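PDB 2W7V: general secretion pathway protein L from Vibrio parahaemolyticus, which probably serves as an inner-membrane component of the type II secretion machinery, its periplasmic domain, the part studied here, forming a dimer. Local coordinates for residues Gly22-Leu27 with Glu54-Lys59; Glu62-Glu67 with Phe82-Gln87. All coordinates share one frame; numbering follows the deposited sequence.

Interaction 1: Gly22-Leu27 with Glu54-Lys59; sequences GQVKDL and EQARVK. With EDO (1,2-ethanediol), chain C.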
ATOM      1  N   GLY A  22      -1.483  10.375  -8.304  1.00  7.86           N
ATOM      2  CA  GLY A  22      -2.608  10.729  -9.142  1.00  7.87           C
ATOM      3  C   GLY A  22      -2.463  12.050  -9.855  1.00  8.00           C
ATOM      4  O   GLY A  22      -3.009  12.185 -10.916  1.00  8.22           O
ATOM      5  N   GLN A  23      -1.728  13.016  -9.290  1.00  8.06           N
ATOM      6  CA  GLN A  23      -1.503  14.321  -9.938  1.00  8.34           C
ATOM      7  C   GLN A  23      -0.613  14.213 -11.184  1.00  8.53           C
ATOM      8  O   GLN A  23      -0.572  15.142 -11.968  1.00  7.96           O
ATOM      9  CB  GLN A  23      -0.810  15.328  -8.998  1.00  8.42           C
ATOM     10  CG  GLN A  23      -1.458  15.607  -7.645  1.00  9.84           C
ATOM     11  CD  GLN A  23      -0.560  16.439  -6.692  1.00 10.08           C
ATOM     12  OE1 GLN A  23      -0.418  16.107  -5.513  1.00 12.59           O
ATOM     13  NE2 GLN A  23       0.019  17.532  -7.199  1.00 13.29           N
ATOM     14  N   VAL A  24       0.135  13.114 -11.325  1.00  8.14           N
ATOM     15  CA  VAL A  24       1.124  12.950 -12.396  1.00  8.55           C
ATOM     16  C   VAL A  24       0.460  12.279 -13.592  1.00  9.16           C
ATOM     17  O   VAL A  24       0.042  11.128 -13.495  1.00  9.23           O
ATOM     18  CB  VAL A  24       2.362  12.080 -11.911  1.00  9.39           C
ATOM     19  CG1 VAL A  24       3.313  11.837 -13.030  1.00  9.24           C
ATOM     20  CG2 VAL A  24       3.086  12.749 -10.710  1.00  6.01           C
ATOM     21  N   LYS A  25       0.319  13.021 -14.700  1.00  9.11           N
ATOM     22  CA  LYS A  25      -0.203  12.496 -15.972  1.00  8.41           C
ATOM     23  C   LYS A  25       0.671  11.339 -16.505  1.00  7.53           C
ATOM     24  O   LYS A  25       1.894  11.394 -16.438  1.00  5.99           O
ATOM     25  CB  LYS A  25      -0.236  13.620 -17.024  1.00  8.31           C
ATOM     26  CG  LYS A  25      -1.074  14.833 -16.593  1.00 10.70           C
ATOM     27  CD  LYS A  25      -1.232  15.930 -17.671  1.00  9.70           C
ATOM     28  CE  LYS A  25      -2.066  17.098 -17.130  1.00 10.35           C
ATOM     29  NZ  LYS A  25      -2.270  18.228 -18.120  1.00 10.78           N
ATOM     30  N   ASP A  26       0.044  10.318 -17.067  1.00  7.35           N
ATOM     31  CA  ASP A  26       0.774   9.310 -17.810  1.00  7.96           C
ATOM     32  C   ASP A  26       1.700   8.542 -16.830  1.00  8.47           C
ATOM     33  O   ASP A  26       2.805   8.130 -17.195  1.00  7.70           O
ATOM     34  CB  ASP A  26       1.541   9.988 -18.972  1.00  7.74           C
ATOM     35  CG  ASP A  26       2.116   8.988 -20.003  1.00  7.91           C
ATOM     36  OD1 ASP A  26       1.791   7.787 -19.931  1.00  8.12           O
ATOM     37  OD2 ASP A  26       2.896   9.416 -20.897  1.00  5.36           O
ATOM     38  N   LEU A  27       1.247   8.385 -15.581  1.00  8.52           N
ATOM     39  CA  LEU A  27       1.929   7.534 -14.617  1.00  9.49           C
ATOM     40  C   LEU A  27       0.979   6.495 -14.040  1.00  9.93           C
ATOM     41  O   LEU A  27       0.147   6.821 -13.240  1.00 11.24           O
ATOM     42  CB  LEU A  27       2.551   8.343 -13.455  1.00  9.11           C
ATOM     43  CG  LEU A  27       3.575   7.595 -12.577  1.00  8.84           C
ATOM     44  CD1 LEU A  27       4.842   7.229 -13.325  1.00  4.48           C
ATOM     45  CD2 LEU A  27       3.937   8.344 -11.290  1.00  9.21           C
ATOM     46  N   GLU A  54      10.184  11.824 -13.480  1.00 12.18           N
ATOM     47  CA  GLU A  54      10.799  13.011 -12.952  1.00 12.32           C
ATOM     48  C   GLU A  54       9.807  13.814 -12.081  1.00 12.76           C
ATOM     49  O   GLU A  54      10.156  14.332 -11.011  1.00 12.59           O
ATOM     50  CB  GLU A  54      11.271  13.906 -14.101  1.00 12.29           C
ATOM     51  CG  GLU A  54      12.426  13.362 -14.863  1.00 12.06           C
ATOM     52  CD  GLU A  54      13.712  13.471 -14.102  1.00 12.56           C
ATOM     53  OE1 GLU A  54      14.096  14.604 -13.685  1.00 14.03           O
ATOM     54  OE2 GLU A  54      14.367  12.419 -13.960  1.00 11.39           O
ATOM     55  N   GLN A  55       8.591  13.964 -12.596  1.00 12.68           N
ATOM     56  CA  GLN A  55       7.541  14.705 -11.912  1.00 13.25           C
ATOM     57  C   GLN A  55       7.145  14.013 -10.641  1.00 11.85           C
ATOM     58  O   GLN A  55       6.972  14.651  -9.629  1.00 11.41           O
ATOM     59  CB  GLN A  55       6.325  14.830 -12.817  1.00 13.30           C
ATOM     60  CG  GLN A  55       6.667  15.579 -14.105  1.00 15.83           C
ATOM     61  CD  GLN A  55       5.460  15.875 -14.946  1.00 17.96           C
ATOM     62  OE1 GLN A  55       4.368  15.299 -14.728  1.00 23.99           O
ATOM     63  NE2 GLN A  55       5.632  16.782 -15.938  1.00 22.93           N
ATOM     64  N   ALA A  56       7.039  12.693 -10.693  1.00 11.37           N
ATOM     65  CA  ALA A  56       6.696  11.902  -9.518  1.00 12.16           C
ATOM     66  C   ALA A  56       7.812  11.971  -8.461  1.00 12.78           C
ATOM     67  O   ALA A  56       7.514  12.235  -7.318  1.00 13.40           O
ATOM     68  CB  ALA A  56       6.391  10.456  -9.900  1.00 11.37           C
ATOM     69  N   ARG A  57       9.082  11.783  -8.845  1.00 13.92           N
ATOM     70  CA  ARG A  57      10.176  11.867  -7.883  1.00 14.07           C
ATOM     71  C   ARG A  57      10.184  13.178  -7.158  1.00 14.48           C
ATOM     72  O   ARG A  57      10.338  13.189  -5.960  1.00 15.90           O
ATOM     73  CB  ARG A  57      11.539  11.684  -8.514  1.00 13.58           C
ATOM     74  CG  ARG A  57      12.672  11.427  -7.462  1.00 13.96           C
ATOM     75  CD  ARG A  57      14.031  11.880  -7.951  1.00 16.50           C
ATOM     76  NE  ARG A  57      14.052  11.552  -9.349  1.00 20.09           N
ATOM     77  CZ  ARG A  57      14.247  12.374 -10.365  1.00 17.19           C
ATOM     78  NH1 ARG A  57      14.627  13.634 -10.235  1.00 15.99           N
ATOM     79  NH2 ARG A  57      14.112  11.850 -11.556  1.00 18.01           N
ATOM     80  N   VAL A  58      10.038  14.282  -7.889  1.00 14.51           N
ATOM     81  CA  VAL A  58      10.097  15.606  -7.313  1.00 14.13           C
ATOM     82  C   VAL A  58       8.948  15.821  -6.327  1.00 13.99           C
ATOM     83  O   VAL A  58       9.144  16.376  -5.260  1.00 14.78           O
ATOM     84  CB  VAL A  58      10.047  16.712  -8.411  1.00 14.71           C
ATOM     85  CG1 VAL A  58       9.688  18.059  -7.788  1.00 13.57           C
ATOM     86  CG2 VAL A  58      11.391  16.768  -9.216  1.00 14.96           C
ATOM     87  N   LYS A  59       7.753  15.390  -6.682  1.00 13.60           N
ATOM     88  CA  LYS A  59       6.631  15.478  -5.772  1.00 13.75           C
ATOM     89  C   LYS A  59       6.782  14.608  -4.512  1.00 13.36           C
ATOM     90  O   LYS A  59       6.488  15.042  -3.411  1.00 13.08           O
ATOM     91  CB  LYS A  59       5.353  15.086  -6.492  1.00 13.86           C
ATOM     92  CG  LYS A  59       4.926  16.019  -7.607  1.00 13.52           C
ATOM     93  CD  LYS A  59       3.449  15.742  -7.966  1.00 15.12           C
ATOM     94  CE  LYS A  59       2.967  16.461  -9.230  1.00 15.43           C
ATOM     95  NZ  LYS A  59       2.559  17.844  -8.946  1.00 15.19           N
TER
HETATM   96  C1  EDO C1405      -2.431   9.577 -13.588  1.00 48.19           C
HETATM   97  O1  EDO C1405      -2.946  10.780 -13.059  1.00 49.67           O
HETATM   98  C2  EDO C1405      -2.200   8.651 -12.403  1.00 49.19           C
HETATM   99  O2  EDO C1405      -0.939   8.818 -11.773  1.00 40.24           O
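The side-chain amide of Gln55 meets Val24 through its oxygen, OE1 lying 4.0 Å from CG1. On the other flank the chains of Gln23 and Lys59 cross, with Gln23 CB 4.0 Å from Lys59 CE. Between these two polar chains Val24 points into helix 51-61. Its CG1 is anti to the backbone N (chi1 176°), which turns one methyl to Gln55 and leaves CG2 over the helix backbone, 3.9 Å from Ala56 CA. CG2 also touches the methylene chain of Lys59, so the lysine shields a buried valine with its carbons and carries its charge to the periphery. Alanine suits the helix here because a single methyl lets the loop come close; its CB meets Leu27 CD2 at 3.5 Å. Leu27 reaches on to Phe53 and Ala56 to Phe82, which ties the contact to the hydrophobic core. A type II turn from Val24 to Leu27 reverses the chain, and Asp26 occupies its third position with positive phi. Behind the loop an ethanediol, probably from the crystallisation liquor, donates from O1 to Gly22 O at 2.6 Å. Aliphatic groups thus pack the connection between helix 17-22 and strand 28-35 against helix 51-61, in an alpha-beta-beta-alpha-beta-beta topology that is a circular permutation of the ferredoxin-like fold.

Interaction 2: Glu62-Glu67 with Phe82-Gln87; sequences EKFNVE and FVLKRQ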
ATOM      1  N   GLU A  62       9.198  15.984  -1.644  1.00 15.35           N
ATOM      2  CA  GLU A  62       8.749  17.047  -0.754  1.00 16.11           C
ATOM      3  C   GLU A  62       8.468  16.552   0.657  1.00 16.17           C
ATOM      4  O   GLU A  62       8.684  17.283   1.622  1.00 16.26           O
ATOM      5  CB  GLU A  62       7.489  17.721  -1.318  1.00 16.27           C
ATOM      6  CG  GLU A  62       7.707  18.377  -2.683  1.00 17.48           C
ATOM      7  CD  GLU A  62       6.477  19.083  -3.243  1.00 18.15           C
ATOM      8  OE1 GLU A  62       5.410  19.077  -2.577  1.00 20.80           O
ATOM      9  OE2 GLU A  62       6.600  19.655  -4.357  1.00 20.28           O
ATOM     10  N   LYS A  63       7.970  15.323   0.776  1.00 16.13           N
ATOM     11  CA  LYS A  63       7.580  14.780   2.071  1.00 16.20           C
ATOM     12  C   LYS A  63       8.210  13.408   2.402  1.00 16.20           C
ATOM     13  O   LYS A  63       8.001  12.886   3.494  1.00 15.38           O
ATOM     14  CB  LYS A  63       6.045  14.681   2.124  1.00 16.30           C
ATOM     15  CG  LYS A  63       5.290  16.030   2.040  1.00 16.14           C
ATOM     16  CD  LYS A  63       5.172  16.760   3.369  1.00 15.24           C
ATOM     17  CE  LYS A  63       4.875  18.236   3.156  1.00 15.29           C
ATOM     18  NZ  LYS A  63       4.036  18.863   4.233  1.00 16.56           N
ATOM     19  N   PHE A  64       8.942  12.819   1.448  1.00 16.36           N
ATOM     20  CA  PHE A  64       9.609  11.534   1.647  1.00 16.79           C
ATOM     21  C   PHE A  64      11.081  11.570   1.269  1.00 17.40           C
ATOM     22  O   PHE A  64      11.489  12.386   0.460  1.00 18.79           O
ATOM     23  CB  PHE A  64       8.918  10.422   0.837  1.00 17.25           C
ATOM     24  CG  PHE A  64       7.476  10.179   1.220  1.00 17.13           C
ATOM     25  CD1 PHE A  64       7.161   9.530   2.379  1.00 17.73           C
ATOM     26  CD2 PHE A  64       6.445  10.634   0.418  1.00 18.20           C
ATOM     27  CE1 PHE A  64       5.835   9.312   2.736  1.00 19.09           C
ATOM     28  CE2 PHE A  64       5.138  10.422   0.755  1.00 17.99           C
ATOM     29  CZ  PHE A  64       4.826   9.762   1.914  1.00 18.50           C
ATOM     30  N   ASN A  65      11.874  10.692   1.889  1.00 17.37           N
ATOM     31  CA  ASN A  65      13.154  10.267   1.349  1.00 17.40           C
ATOM     32  C   ASN A  65      12.860   9.328   0.143  1.00 17.40           C
ATOM     33  O   ASN A  65      12.321   8.243   0.315  1.00 17.02           O
ATOM     34  CB  ASN A  65      13.961   9.577   2.473  1.00 17.78           C
ATOM     35  CG  ASN A  65      15.421   9.262   2.098  1.00 18.83           C
ATOM     36  OD1 ASN A  65      15.792   9.169   0.929  1.00 24.60           O
ATOM     37  ND2 ASN A  65      16.244   9.066   3.119  1.00 22.81           N
ATOM     38  N   VAL A  66      13.186   9.767  -1.073  1.00 17.78           N
ATOM     39  CA  VAL A  66      12.894   9.013  -2.321  1.00 17.49           C
ATOM     40  C   VAL A  66      14.195   8.535  -2.965  1.00 17.17           C
ATOM     41  O   VAL A  66      15.149   9.315  -3.089  1.00 16.14           O
ATOM     42  CB  VAL A  66      12.148   9.902  -3.386  1.00 18.25           C
ATOM     43  CG1 VAL A  66      11.516   9.047  -4.504  1.00 16.85           C
ATOM     44  CG2 VAL A  66      11.043  10.703  -2.737  1.00 20.72           C
ATOM     45  N   GLU A  67      14.217   7.264  -3.367  1.00 16.08           N
ATOM     46  CA  GLU A  67      15.205   6.753  -4.286  1.00 15.74           C
ATOM     47  C   GLU A  67      14.486   6.240  -5.536  1.00 14.80           C
ATOM     48  O   GLU A  67      13.555   5.463  -5.459  1.00 13.51           O
ATOM     49  CB  GLU A  67      15.987   5.623  -3.651  1.00 15.58           C
ATOM     50  CG  GLU A  67      16.583   5.999  -2.301  1.00 18.07           C
ATOM     51  CD  GLU A  67      17.287   4.838  -1.659  1.00 19.06           C
ATOM     52  OE1 GLU A  67      18.347   4.441  -2.211  1.00 23.88           O
ATOM     53  OE2 GLU A  67      16.759   4.300  -0.633  1.00 23.65           O
ATOM     54  N   PHE A  82      10.241   3.256  -7.223  1.00  4.31           N
ATOM     55  CA  PHE A  82      10.613   4.197  -6.193  1.00  3.65           C
ATOM     56  C   PHE A  82      10.605   3.457  -4.876  1.00  2.98           C
ATOM     57  O   PHE A  82       9.752   2.614  -4.650  1.00  2.12           O
ATOM     58  CB  PHE A  82       9.556   5.290  -6.085  1.00  4.45           C
ATOM     59  CG  PHE A  82       9.486   6.177  -7.253  1.00  3.84           C
ATOM     60  CD1 PHE A  82      10.482   7.076  -7.496  1.00  3.14           C
ATOM     61  CD2 PHE A  82       8.391   6.134  -8.107  1.00  5.03           C
ATOM     62  CE1 PHE A  82      10.429   7.890  -8.585  1.00  2.06           C
ATOM     63  CE2 PHE A  82       8.333   6.984  -9.225  1.00  2.87           C
ATOM     64  CZ  PHE A  82       9.346   7.847  -9.451  1.00  2.56           C
ATOM     65  N   VAL A  83      11.552   3.799  -4.019  1.00  2.70           N
ATOM     66  CA  VAL A  83      11.563   3.407  -2.625  1.00  2.13           C
ATOM     67  C   VAL A  83      11.403   4.675  -1.793  1.00  2.03           C
ATOM     68  O   VAL A  83      12.119   5.625  -1.986  1.00  2.00           O
ATOM     69  CB  VAL A  83      12.876   2.699  -2.259  1.00  2.00           C
ATOM     70  CG1 VAL A  83      12.871   2.328  -0.801  1.00  2.13           C
ATOM     71  CG2 VAL A  83      13.029   1.432  -3.118  1.00  2.36           C
ATOM     72  N   LEU A  84      10.406   4.686  -0.918  1.00  2.11           N
ATOM     73  CA  LEU A  84      10.165   5.794  -0.004  1.00  2.00           C
ATOM     74  C   LEU A  84      10.496   5.365   1.419  1.00  2.00           C
ATOM     75  O   LEU A  84      10.111   4.277   1.844  1.00  2.00           O
ATOM     76  CB  LEU A  84       8.677   6.183  -0.017  1.00  2.00           C
ATOM     77  CG  LEU A  84       7.994   6.412  -1.352  1.00  3.22           C
ATOM     78  CD1 LEU A  84       6.531   6.885  -1.144  1.00  2.00           C
ATOM     79  CD2 LEU A  84       8.788   7.384  -2.183  1.00  2.00           C
ATOM     80  N   LYS A  85      11.151   6.248   2.140  1.00  2.00           N
ATOM     81  CA  LYS A  85      11.358   6.167   3.574  1.00  2.00           C
ATOM     82  C   LYS A  85      10.960   7.512   4.177  1.00  2.00           C
ATOM     83  O   LYS A  85      10.792   8.508   3.464  1.00  2.00           O
ATOM     84  CB  LYS A  85      12.828   5.878   3.875  1.00  2.00           C
ATOM     85  CG  LYS A  85      13.364   4.615   3.195  1.00  2.00           C
ATOM     86  CD  LYS A  85      14.912   4.600   3.122  1.00  2.44           C
ATOM     87  CE  LYS A  85      15.395   3.506   2.155  1.00  3.42           C
ATOM     88  NZ  LYS A  85      16.857   3.273   2.195  1.00  2.75           N
ATOM     89  N   ARG A  86      10.819   7.548   5.492  1.00  2.00           N
ATOM     90  CA  ARG A  86      10.377   8.774   6.184  1.00  2.46           C
ATOM     91  C   ARG A  86      11.352   9.983   5.988  1.00  2.40           C
ATOM     92  O   ARG A  86      12.548   9.787   6.041  1.00  2.00           O
ATOM     93  CB  ARG A  86      10.211   8.504   7.695  1.00  2.50           C
ATOM     94  CG  ARG A  86       9.096   7.513   8.033  1.00  3.41           C
ATOM     95  CD  ARG A  86       8.330   7.898   9.305  1.00  2.96           C
ATOM     96  NE  ARG A  86       9.052   7.519  10.507  1.00  4.65           N
ATOM     97  CZ  ARG A  86       8.957   8.126  11.694  1.00  4.98           C
ATOM     98  NH1 ARG A  86       8.169   9.190  11.879  1.00  5.77           N
ATOM     99  NH2 ARG A  86       9.669   7.662  12.714  1.00  4.63           N
ATOM    100  N   GLN A  87      10.779  11.176   5.717  1.00  3.07           N
ATOM    101  CA  GLN A  87      11.418  12.543   5.677  1.00  3.34           C
ATOM    102  C   GLN A  87      11.418  13.261   4.295  1.00  3.44           C
ATOM    103  O   GLN A  87      11.572  14.516   4.192  1.00  3.15           O
ATOM    104  CB  GLN A  87      12.827  12.563   6.270  1.00  3.36           C
ATOM    105  CG  GLN A  87      12.893  12.449   7.775  1.00  3.47           C
ATOM    106  CD  GLN A  87      14.333  12.392   8.237  1.00  4.54           C
ATOM    107  OE1 GLN A  87      15.097  11.539   7.776  1.00  6.30           O
ATOM    108  NE2 GLN A  87      14.729  13.320   9.114  1.00  4.53           N
TER
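Phe64 and Leu84 each carry CG beside their own backbone N, and in the leucine this chi1 (-50°) together with an extended chi2 brings CD1 over the phenylalanine ring in an antiparallel beta hairpin. This is a CH-pi contact: CD1 stands 4.1 Å from the ring centroid, 13° off the normal, while Lys85 O lies at the ring's edge, in its plane. Val66 extends the same apolar face, lying side by side with Leu84 in a non-hydrogen-bonded pair and touching Phe82 CD1 with CG1 at 3.7 Å. The branched valine and the large phenylalanines suit this face because helix 51-61 and the N-terminal helices pack on it. Two hydrogen-bonded pairs, Asn65 with Lys85 and Glu67 with Val83, hold the backbones. Three of their four bonds are nearly straight; Asn65 N to Lys85 O, near the strand's start, is more bent. The face of Asn65, Glu67, Val83 and Lys85 is largely polar, Val83 apart, and long charged chains can bond there at the surface. Val83 and Lys85 also touch Glu40 of the adjoining strand. Reaching diagonally across the pairing, Lys85 NZ donates to Glu67 OE2 in a salt bridge at 3.0 Å, meeting it nearly along the C-O axis.

Interaction 1 sets a loop against helix 51-61, whereas interaction 2 zips the outermost strand of this chain's sheet, 64-73, to its hairpin partner. Both mix buried and exposed residues, but they differ in what bonds them: interaction 1 relies on methyl and methylene packing, interaction 2 on regular backbone hydrogen bonds, with a CH-pi contact inside and a salt bridge outside. Helix 51-61 runs directly into strand 64-73, so the two contacts follow one another along the chain, their centres about 14 Å apart. They meet in the core where Phe82 packs on Ala56, and toward its border where Arg57 touches Phe82 and Val66, joining the helical layer to the sheet.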